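Local coordinates for Lmo0135 protein (Listeria monocytogenes EGD-e, PDB 5ISU) that serves as the substrate-binding protein of an ABC transporter and probably takes part in peptide uptake, at residues 18-23 with 204-209; 472-477 with 496-501; 191-196 with 209-214; 177-182 with 492-497. One frame throughout, in Å; residues are numbered along the deposited sequence.

All four contacts lie on the same side of the chain's centre. Interactions 1 and 3, about 7 Å apart between centres, share strand 208-213, including V209; this strand lies between 19-24 and 190-195 in a four-stranded mixed sheet. Along the chain interaction 1 crosses both 3 and 4, interaction 3 is nested in the loop that interaction 4 closes, and interactions 1 and 3 close before interaction 2 opens. The segments of interactions 2 and 4 overlap at S496 and K497; interaction 4 sets C-terminal segment 492-497 against P179 and Y180 at the start of edge strand 180-186. Interactions 2 and 3 are farthest apart, about 15 Å between centres. Together they join N-terminal, middle and C-terminal parts.

Interaction 1. Residues 18-23 with 204-209; sequences GSLIIG and PKLDKV
L20 carries CG opposite its own backbone nitrogen (chi1 179°), while L206 turns CG opposite its carbonyl carbon (chi1 -64°); the two leucines then meet obliquely, CD1 of L206 lying 3.8 Å from CB of L20. V209 also has one branch, CG1, opposite its nitrogen, and this methyl meets CD1 of I22 at 3.8 Å. Both apolar contacts line the sheet face that bears L20 and V209, where V209 also touches Y180 and both L20 and L206 reach Y478 and L498. On the other face S19 and K208 stand next to each other, OG of S19 being 4.1 Å from CB of K208, before the extended lysine chain leads off.

The backbones pair in parallel, S19 beside K208 and L20 beside V209. The carbonyl oxygen of G18 accepts two successive amides: D207 N at 2.9 Å, in the carbonyl plane but bent at the hydrogen, and K208 N at 3.3 Å, longer but straighter (166°). One step on, L20 N donates to K208 O over 3.0 Å. The same K208 oxygen receives a CA-H...O contact from S19, and V209 CA makes the corresponding contact with L20 O, 3.3 Å. G18 has a positive phi, a conformation in which a CB would press against the preceding carbonyl oxygen.

Beyond this start, L20 and I22 continue the ladder to T210 and I22 also to R212. The arrangement is that of a parallel edge pair, N-terminal strand 19-24 flanking strand 208-213 in a mixed four-stranded sheet of order 1-4-3-2.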
# COMPACT_ATOMS: atom_id res chain seq x y z
N GLY A 18 17.38 26.05 2.57
CA GLY A 18 18.20 24.87 2.60
C GLY A 18 17.62 23.87 1.63
O GLY A 18 16.49 24.00 1.17
N SER A 19 18.42 22.85 1.34
CA SER A 19 18.06 21.83 0.41
C SER A 19 17.95 20.49 1.12
O SER A 19 18.56 20.29 2.16
CB SER A 19 19.16 21.72 -0.66
OG SER A 19 19.44 22.96 -1.28
N LEU A 20 17.17 19.59 0.54
CA LEU A 20 17.02 18.22 1.03
C LEU A 20 17.13 17.32 -0.18
O LEU A 20 16.48 17.55 -1.19
CB LEU A 20 15.66 17.99 1.69
CG LEU A 20 15.40 16.57 2.22
CD1 LEU A 20 16.29 16.25 3.40
CD2 LEU A 20 13.95 16.41 2.62
N ILE A 21 17.97 16.29 -0.06
CA ILE A 21 18.20 15.31 -1.11
C ILE A 21 17.62 14.01 -0.60
O ILE A 21 18.01 13.54 0.47
CB ILE A 21 19.70 15.09 -1.34
CG1 ILE A 21 20.40 16.42 -1.61
CG2 ILE A 21 19.91 14.15 -2.51
CD1 ILE A 21 20.05 17.02 -2.95
N ILE A 22 16.69 13.43 -1.35
CA ILE A 22 16.03 12.18 -0.96
C ILE A 22 16.40 11.06 -1.92
O ILE A 22 16.29 11.21 -3.13
CB ILE A 22 14.51 12.34 -0.95
CG1 ILE A 22 14.11 13.61 -0.19
CG2 ILE A 22 13.84 11.09 -0.37
CD1 ILE A 22 12.62 13.82 -0.11
N GLY A 23 16.83 9.93 -1.37
CA GLY A 23 17.26 8.81 -2.20
C GLY A 23 16.09 7.90 -2.55
O GLY A 23 15.33 7.53 -1.67
N PRO A 204 6.55 26.22 3.03
CA PRO A 204 7.57 25.22 3.39
C PRO A 204 8.89 25.82 3.91
O PRO A 204 9.29 26.90 3.46
CB PRO A 204 7.82 24.48 2.09
CG PRO A 204 6.56 24.67 1.31
CD PRO A 204 6.11 26.06 1.63
N LYS A 205 9.53 25.12 4.85
CA LYS A 205 10.77 25.60 5.47
C LYS A 205 12.00 25.34 4.60
O LYS A 205 12.86 26.21 4.48
CB LYS A 205 10.92 24.98 6.85
CG LYS A 205 9.79 25.40 7.78
CD LYS A 205 9.73 24.56 9.04
CE LYS A 205 8.62 25.02 9.97
NZ LYS A 205 8.87 26.39 10.50
N LEU A 206 12.08 24.16 3.99
CA LEU A 206 13.18 23.84 3.06
C LEU A 206 12.83 24.44 1.69
O LEU A 206 11.69 24.37 1.22
CB LEU A 206 13.40 22.33 2.95
CG LEU A 206 13.87 21.65 4.26
CD1 LEU A 206 13.69 20.15 4.18
CD2 LEU A 206 15.31 22.02 4.61
N ASP A 207 13.82 25.03 1.06
CA ASP A 207 13.65 25.70 -0.21
C ASP A 207 13.64 24.73 -1.41
O ASP A 207 12.80 24.86 -2.28
CB ASP A 207 14.77 26.75 -0.36
CG ASP A 207 14.69 27.51 -1.68
OD1 ASP A 207 13.56 27.76 -2.17
OD2 ASP A 207 15.76 27.87 -2.22
N LYS A 208 14.56 23.77 -1.45
CA LYS A 208 14.65 22.82 -2.58
C LYS A 208 14.66 21.37 -2.14
O LYS A 208 15.18 21.05 -1.09
CB LYS A 208 15.91 23.08 -3.39
CG LYS A 208 15.97 24.47 -3.95
CD LYS A 208 17.07 24.56 -4.96
CE LYS A 208 17.23 25.97 -5.48
NZ LYS A 208 18.24 25.95 -6.56
N VAL A 209 14.03 20.51 -2.95
CA VAL A 209 13.99 19.07 -2.68
C VAL A 209 14.35 18.37 -3.97
O VAL A 209 13.78 18.65 -5.01
CB VAL A 209 12.63 18.59 -2.18
CG1 VAL A 209 12.60 17.07 -2.06
CG2 VAL A 209 12.30 19.21 -0.83

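Interaction 2. Residues 472-477 with 496-501; sequences LALDSR and SKLYLT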
# COMPACT_ATOMS: atom_id res chain seq x y z
N LEU A 472 13.48 4.42 7.82
CA LEU A 472 14.09 5.57 7.17
C LEU A 472 15.31 6.02 7.95
O LEU A 472 15.38 5.89 9.18
CB LEU A 472 13.17 6.78 7.20
CG LEU A 472 11.85 6.70 6.47
CD1 LEU A 472 11.04 7.93 6.83
CD2 LEU A 472 12.06 6.56 4.97
N ALA A 473 16.24 6.63 7.22
CA ALA A 473 17.40 7.25 7.81
C ALA A 473 17.32 8.71 7.37
O ALA A 473 17.20 8.99 6.17
CB ALA A 473 18.67 6.59 7.32
N LEU A 474 17.35 9.62 8.34
CA LEU A 474 17.28 11.06 8.09
C LEU A 474 18.48 11.76 8.72
O LEU A 474 18.67 11.68 9.92
CB LEU A 474 16.00 11.65 8.72
CG LEU A 474 15.86 13.17 8.64
CD1 LEU A 474 15.84 13.58 7.18
CD2 LEU A 474 14.63 13.73 9.36
N ASP A 475 19.25 12.49 7.90
CA ASP A 475 20.42 13.26 8.34
C ASP A 475 20.04 14.04 9.63
O ASP A 475 19.03 14.79 9.65
CB ASP A 475 20.89 14.15 7.17
CG ASP A 475 22.04 15.08 7.52
OD1 ASP A 475 22.34 15.34 8.71
OD2 ASP A 475 22.63 15.63 6.56
N SER A 476 20.84 13.83 10.68
CA SER A 476 20.59 14.43 12.01
C SER A 476 20.49 15.93 12.05
O SER A 476 19.95 16.46 13.00
CB SER A 476 21.60 13.93 13.05
OG SER A 476 21.28 12.60 13.42
N ARG A 477 20.98 16.62 11.03
CA ARG A 477 20.86 18.07 10.96
C ARG A 477 19.40 18.53 10.64
O ARG A 477 19.10 19.72 10.74
CB ARG A 477 21.78 18.64 9.89
CG ARG A 477 23.26 18.28 10.03
CD ARG A 477 24.08 18.88 8.90
NE ARG A 477 23.51 18.56 7.59
CZ ARG A 477 23.91 19.07 6.43
NH1 ARG A 477 24.93 19.93 6.37
NH2 ARG A 477 23.29 18.71 5.30
N SER A 496 7.02 19.64 3.83
CA SER A 496 7.10 21.07 4.14
C SER A 496 7.34 21.33 5.62
O SER A 496 7.71 22.46 5.99
CB SER A 496 5.81 21.81 3.71
OG SER A 496 4.71 21.40 4.49
N LYS A 497 7.11 20.31 6.46
CA LYS A 497 7.37 20.39 7.90
C LYS A 497 8.84 20.13 8.29
O LYS A 497 9.24 20.44 9.43
CB LYS A 497 6.46 19.44 8.68
CG LYS A 497 4.96 19.61 8.38
CD LYS A 497 4.49 21.06 8.48
CE LYS A 497 3.02 21.16 8.09
NZ LYS A 497 2.60 22.59 8.00
N LEU A 498 9.63 19.55 7.39
CA LEU A 498 11.06 19.30 7.71
C LEU A 498 11.83 20.61 7.67
O LEU A 498 11.45 21.53 6.95
CB LEU A 498 11.70 18.29 6.75
CG LEU A 498 11.11 16.87 6.74
CD1 LEU A 498 11.83 16.01 5.72
CD2 LEU A 498 11.19 16.23 8.12
N TYR A 499 12.90 20.71 8.45
CA TYR A 499 13.69 21.94 8.46
C TYR A 499 15.14 21.64 8.72
O TYR A 499 15.46 20.67 9.41
CB TYR A 499 13.13 22.95 9.48
CG TYR A 499 13.04 22.44 10.91
CD1 TYR A 499 14.14 22.49 11.77
CD2 TYR A 499 11.84 21.94 11.43
CE1 TYR A 499 14.06 22.03 13.08
CE2 TYR A 499 11.75 21.48 12.74
CZ TYR A 499 12.87 21.53 13.55
OH TYR A 499 12.79 21.09 14.84
N LEU A 500 16.02 22.47 8.18
CA LEU A 500 17.46 22.27 8.34
C LEU A 500 18.00 23.15 9.44
O LEU A 500 17.81 24.36 9.42
CB LEU A 500 18.19 22.62 7.04
CG LEU A 500 19.72 22.48 7.02
CD1 LEU A 500 20.15 21.05 7.29
CD2 LEU A 500 20.26 22.94 5.68
N THR A 501 18.67 22.53 10.41
CA THR A 501 19.33 23.21 11.52
C THR A 501 20.82 23.30 11.19
O THR A 501 21.57 22.35 11.44
CB THR A 501 19.15 22.42 12.83
OG1 THR A 501 17.76 22.27 13.12
CG2 THR A 501 19.83 23.12 14.00
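A leucine methyl rests over a guanidinium group: CD1 of L500 sits 4.0 Å above one face of the R477 plane, displaced toward its rim. The two side chains run alongside each other and point the same way, and the same methyl is 3.9 Å from CB of R477. The bend at chi3 of the arginine (-51°) brings NE round to D475, where it forms a salt bridge with OD2 at 3.2 Å, its hydrogen bond being weak.

The other oxygen of D475 closes an Asx turn: OD1 accepts R477 N at 3.0 Å, almost straight, from above the carboxylate plane. The turn starts at the last residue of strand 462-475 and leads to the short strand 478-479, the antiparallel partner of strand 499-500. Beside that pair, T501 N donates to R477 O over 2.9 Å, nearly in line with the C=O bond, and CB of T501 packs against the same oxygen at 3.4 Å.

Away from this bond the segments diverge, the CA atoms of L474 and L498 being 10.3 Å apart. Their CB atoms are directed at each other, and the CD2 methyls just meet at 4.4 Å. A484 of helix 481-484 also touches L498, while Q481 touches L474.

Interaction 3. Residues 191-196 with 209-214; sequences VSLERF and VTFRIT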
# COMPACT_ATOMS: atom_id res chain seq x y z
N VAL A 191 15.06 14.18 -9.91
CA VAL A 191 13.89 15.04 -10.08
C VAL A 191 14.11 16.18 -9.08
O VAL A 191 14.28 15.91 -7.90
CB VAL A 191 12.57 14.36 -9.74
CG1 VAL A 191 11.42 15.34 -9.93
CG2 VAL A 191 12.37 13.12 -10.59
N SER A 192 14.13 17.44 -9.55
CA SER A 192 14.33 18.59 -8.66
C SER A 192 13.04 19.40 -8.53
O SER A 192 12.29 19.57 -9.50
CB SER A 192 15.47 19.50 -9.13
OG SER A 192 15.24 19.96 -10.45
N LEU A 193 12.79 19.89 -7.31
CA LEU A 193 11.60 20.65 -7.00
C LEU A 193 11.98 21.86 -6.15
O LEU A 193 13.06 21.89 -5.55
CB LEU A 193 10.66 19.78 -6.17
CG LEU A 193 10.28 18.35 -6.60
CD1 LEU A 193 9.52 17.69 -5.46
CD2 LEU A 193 9.44 18.32 -7.86
N GLU A 194 11.08 22.84 -6.08
CA GLU A 194 11.29 24.03 -5.25
C GLU A 194 10.01 24.35 -4.50
O GLU A 194 8.91 24.09 -5.00
CB GLU A 194 11.77 25.23 -6.08
CG GLU A 194 10.76 25.81 -7.06
CD GLU A 194 11.33 26.96 -7.87
OE1 GLU A 194 12.51 27.37 -7.68
OE2 GLU A 194 10.58 27.47 -8.73
N ARG A 195 10.14 24.96 -3.32
CA ARG A 195 8.98 25.22 -2.48
C ARG A 195 7.87 26.09 -3.10
O ARG A 195 8.13 27.03 -3.86
CB ARG A 195 9.37 25.76 -1.11
CG ARG A 195 9.92 27.18 -1.09
CD ARG A 195 10.25 27.58 0.35
NE ARG A 195 11.20 28.69 0.40
CZ ARG A 195 11.80 29.11 1.50
NH1 ARG A 195 11.56 28.51 2.66
NH2 ARG A 195 12.67 30.14 1.45
N PHE A 196 6.64 25.73 -2.77
CA PHE A 196 5.46 26.46 -3.21
C PHE A 196 5.10 27.37 -2.06
O PHE A 196 4.66 26.90 -1.03
CB PHE A 196 4.36 25.47 -3.55
CG PHE A 196 3.05 26.11 -3.90
CD1 PHE A 196 3.00 27.20 -4.76
CD2 PHE A 196 1.87 25.55 -3.46
CE1 PHE A 196 1.78 27.76 -5.11
CE2 PHE A 196 0.66 26.11 -3.80
CZ PHE A 196 0.61 27.21 -4.63
N VAL A 209 14.03 20.51 -2.95
CA VAL A 209 13.99 19.07 -2.68
C VAL A 209 14.35 18.37 -3.97
O VAL A 209 13.78 18.65 -5.01
CB VAL A 209 12.63 18.59 -2.18
CG1 VAL A 209 12.60 17.07 -2.06
CG2 VAL A 209 12.30 19.21 -0.83
N THR A 210 15.32 17.46 -3.88
CA THR A 210 15.78 16.72 -5.03
C THR A 210 15.61 15.26 -4.72
O THR A 210 15.96 14.82 -3.62
CB THR A 210 17.28 16.98 -5.30
OG1 THR A 210 17.49 18.38 -5.50
CG2 THR A 210 17.77 16.21 -6.54
N PHE A 211 15.01 14.51 -5.65
CA PHE A 211 14.88 13.06 -5.50
C PHE A 211 16.00 12.47 -6.32
O PHE A 211 15.98 12.57 -7.55
CB PHE A 211 13.52 12.55 -5.98
CG PHE A 211 12.39 12.91 -5.06
CD1 PHE A 211 12.05 12.07 -4.00
CD2 PHE A 211 11.70 14.10 -5.22
CE1 PHE A 211 11.02 12.39 -3.14
CE2 PHE A 211 10.67 14.44 -4.34
CZ PHE A 211 10.32 13.58 -3.32
N ARG A 212 16.99 11.88 -5.63
CA ARG A 212 18.18 11.28 -6.25
C ARG A 212 18.01 9.78 -6.51
O ARG A 212 17.82 9.01 -5.59
CB ARG A 212 19.39 11.51 -5.33
CG ARG A 212 20.69 10.83 -5.71
CD ARG A 212 21.20 11.23 -7.08
NE ARG A 212 21.56 12.65 -7.19
CZ ARG A 212 22.03 13.22 -8.30
NH1 ARG A 212 22.22 12.50 -9.41
NH2 ARG A 212 22.32 14.52 -8.30
N ILE A 213 18.15 9.39 -7.77
CA ILE A 213 17.96 8.00 -8.18
C ILE A 213 19.24 7.16 -8.07
O ILE A 213 20.11 7.28 -8.90
CB ILE A 213 17.45 7.97 -9.65
CG1 ILE A 213 16.18 8.81 -9.78
CG2 ILE A 213 17.20 6.53 -10.09
CD1 ILE A 213 15.65 8.91 -11.20
N THR A 214 19.33 6.31 -7.04
CA THR A 214 20.50 5.41 -6.86
C THR A 214 20.00 4.02 -6.42
O THR A 214 19.46 3.85 -5.31
CB THR A 214 21.55 5.95 -5.86
OG1 THR A 214 21.90 7.30 -6.18
CG2 THR A 214 22.85 5.08 -5.89
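The phenyl ring of F211 is approached at its edge by the neighbouring strand: CD1 of L193 lies in the ring plane, 3.6 Å from CE2, and the carbonyl oxygen of V191 is also at the rim, 4.1 Å from CD2. F211 (chi1 -72°) stands its ring out from the sheet face, and L193, with CG opposite its carbonyl carbon (chi1 -50°), brings CD1 to the ring edge; the two side chains pass obliquely. I22 and V24 of strand 19-24 and T43 of helix 39-48 also touch the phenylalanine.

Strands 191-195 and 209-213 are antiparallel (169°). V191 with F211 and L193 with V209 are hydrogen-bonded pairs; S192 with T210 between them is a non-hydrogen-bonded pair, whose CA atoms approach to 4.3 Å. V191 O takes F211 N at 2.7 Å in the carbonyl plane, and V191 N donates back to F211 O at 3.0 Å. In the next pair, L193 N reaches V209 O at 2.8 Å, whereas V209 N meets L193 O at 3.1 Å from well above the carbonyl plane, off the lone pairs.

V191, L193, V209 and F211 occupy one face, where V191 and L193 pack on helix 39-48; S192 and T210 form the partly exposed reverse. The chemistry is thus divided: buried hydrocarbon joins sheet to helix, small hydroxyl residues line the other side, and four backbone bonds use the N and O of V191, L193, V209 and F211.

Interaction 4. Residues 177-182 with 492-497; sequences SGPYKF and FRDLSK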
# COMPACT_ATOMS: atom_id res chain seq x y z
N SER A 177 -0.63 21.07 -6.41
CA SER A 177 -1.09 21.83 -5.26
C SER A 177 -0.27 21.50 -4.00
O SER A 177 -0.52 22.06 -2.93
CB SER A 177 -2.56 21.51 -5.01
OG SER A 177 -2.72 20.10 -4.89
N GLY A 178 0.70 20.61 -4.15
CA GLY A 178 1.54 20.20 -3.02
C GLY A 178 2.57 21.25 -2.63
O GLY A 178 2.70 22.27 -3.29
N PRO A 179 3.33 20.98 -1.56
CA PRO A 179 4.32 21.93 -1.06
C PRO A 179 5.53 22.21 -1.93
O PRO A 179 6.20 23.18 -1.67
CB PRO A 179 4.76 21.30 0.25
CG PRO A 179 4.51 19.85 0.08
CD PRO A 179 3.26 19.76 -0.74
N TYR A 180 5.81 21.35 -2.93
CA TYR A 180 6.96 21.51 -3.82
C TYR A 180 6.58 21.51 -5.30
O TYR A 180 5.90 20.60 -5.78
CB TYR A 180 8.04 20.44 -3.50
CG TYR A 180 8.67 20.78 -2.18
CD1 TYR A 180 9.70 21.70 -2.09
CD2 TYR A 180 8.14 20.30 -1.00
CE1 TYR A 180 10.22 22.08 -0.87
CE2 TYR A 180 8.66 20.66 0.23
CZ TYR A 180 9.70 21.54 0.29
OH TYR A 180 10.18 21.91 1.53
N LYS A 181 6.99 22.58 -6.00
CA LYS A 181 6.73 22.78 -7.43
C LYS A 181 7.78 22.07 -8.21
O LYS A 181 8.93 21.95 -7.78
CB LYS A 181 6.81 24.27 -7.80
CG LYS A 181 5.90 25.18 -7.00
CD LYS A 181 5.91 26.61 -7.51
CE LYS A 181 7.24 27.30 -7.26
NZ LYS A 181 7.20 28.70 -7.75
N PHE A 182 7.41 21.63 -9.40
CA PHE A 182 8.33 20.91 -10.27
C PHE A 182 9.30 21.88 -10.95
O PHE A 182 8.89 22.94 -11.38
CB PHE A 182 7.53 20.12 -11.31
CG PHE A 182 8.38 19.39 -12.30
CD1 PHE A 182 8.87 18.13 -12.02
CD2 PHE A 182 8.66 19.95 -13.55
CE1 PHE A 182 9.63 17.43 -12.95
CE2 PHE A 182 9.42 19.27 -14.49
CZ PHE A 182 9.91 18.00 -14.18
N PHE A 492 7.24 10.28 3.93
CA PHE A 492 6.56 11.26 4.75
C PHE A 492 5.28 11.73 4.11
O PHE A 492 5.11 11.64 2.87
CB PHE A 492 7.44 12.47 5.02
CG PHE A 492 8.58 12.22 5.97
CD1 PHE A 492 8.34 12.15 7.33
CD2 PHE A 492 9.88 12.14 5.52
CE1 PHE A 492 9.38 11.94 8.23
CE2 PHE A 492 10.92 11.95 6.41
CZ PHE A 492 10.67 11.84 7.77
N ARG A 493 4.40 12.26 4.95
CA ARG A 493 3.10 12.77 4.55
C ARG A 493 3.28 14.13 3.96
O ARG A 493 2.71 14.43 2.89
CB ARG A 493 2.19 12.87 5.78
CG ARG A 493 0.74 13.32 5.53
CD ARG A 493 -0.01 13.52 6.85
NE ARG A 493 0.74 14.43 7.73
CZ ARG A 493 0.72 15.76 7.65
NH1 ARG A 493 -0.04 16.39 6.78
NH2 ARG A 493 1.49 16.47 8.46
N ASP A 494 4.10 14.95 4.62
CA ASP A 494 4.29 16.32 4.21
C ASP A 494 5.71 16.81 4.54
O ASP A 494 6.05 17.13 5.68
CB ASP A 494 3.24 17.19 4.91
CG ASP A 494 3.19 18.62 4.37
OD1 ASP A 494 4.08 19.04 3.60
OD2 ASP A 494 2.22 19.35 4.71
N LEU A 495 6.52 16.92 3.48
CA LEU A 495 7.90 17.35 3.57
C LEU A 495 8.09 18.84 3.92
O LEU A 495 9.20 19.23 4.24
CB LEU A 495 8.61 17.06 2.24
CG LEU A 495 8.80 15.60 1.83
CD1 LEU A 495 9.23 15.47 0.38
CD2 LEU A 495 9.84 14.95 2.73
N SER A 496 7.02 19.64 3.83
CA SER A 496 7.10 21.07 4.14
C SER A 496 7.34 21.33 5.62
O SER A 496 7.71 22.46 5.99
CB SER A 496 5.81 21.81 3.71
OG SER A 496 4.71 21.40 4.49
N LYS A 497 7.11 20.31 6.46
CA LYS A 497 7.37 20.39 7.90
C LYS A 497 8.84 20.13 8.29
O LYS A 497 9.24 20.44 9.43
CB LYS A 497 6.46 19.44 8.68
CG LYS A 497 4.96 19.61 8.38
CD LYS A 497 4.49 21.06 8.48
CE LYS A 497 3.02 21.16 8.09
NZ LYS A 497 2.60 22.59 8.00
O HOH W 1 10.37 21.97 4.54
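An Asx turn at D494-S496, overlapping the short 3-10 segment 495-497, packs on P179 and Y180 in a buried contact. D494 OD1 accepts two donors from the same face of its carboxylate: the amide of S496 at 3.0 Å and the S496 hydroxyl OG at 2.6 Å. The hydroxyl gets there because chi1 of S496 (67°) puts OG between its backbone N and carbonyl carbon. The second oxygen, OD2, is held by Y199 OH, so the carboxylate is fixed at both ends.

The proline ring lies across this turn, with P179 CG 3.6 Å from D494 OD1. On the same ring, P179 CB is 3.7 Å from S496 CB. Y180 meets L495 at about a right angle, CE2 being 4.1 Å from CB of the leucine. A water ties the same two residues together, donating to Y180 OH at 3.0 Å and to L495 O at 3.0 Å; the phenol is also hydrogen-bonded to L206 O.

Y180 begins edge strand 180-186 and packs on L193 of strand 190-195, while the backbones of G178 and Y180 bond to V48 and A47 at the end of helix 39-48. From the other segment, F492 and K497 reach helix 481-484.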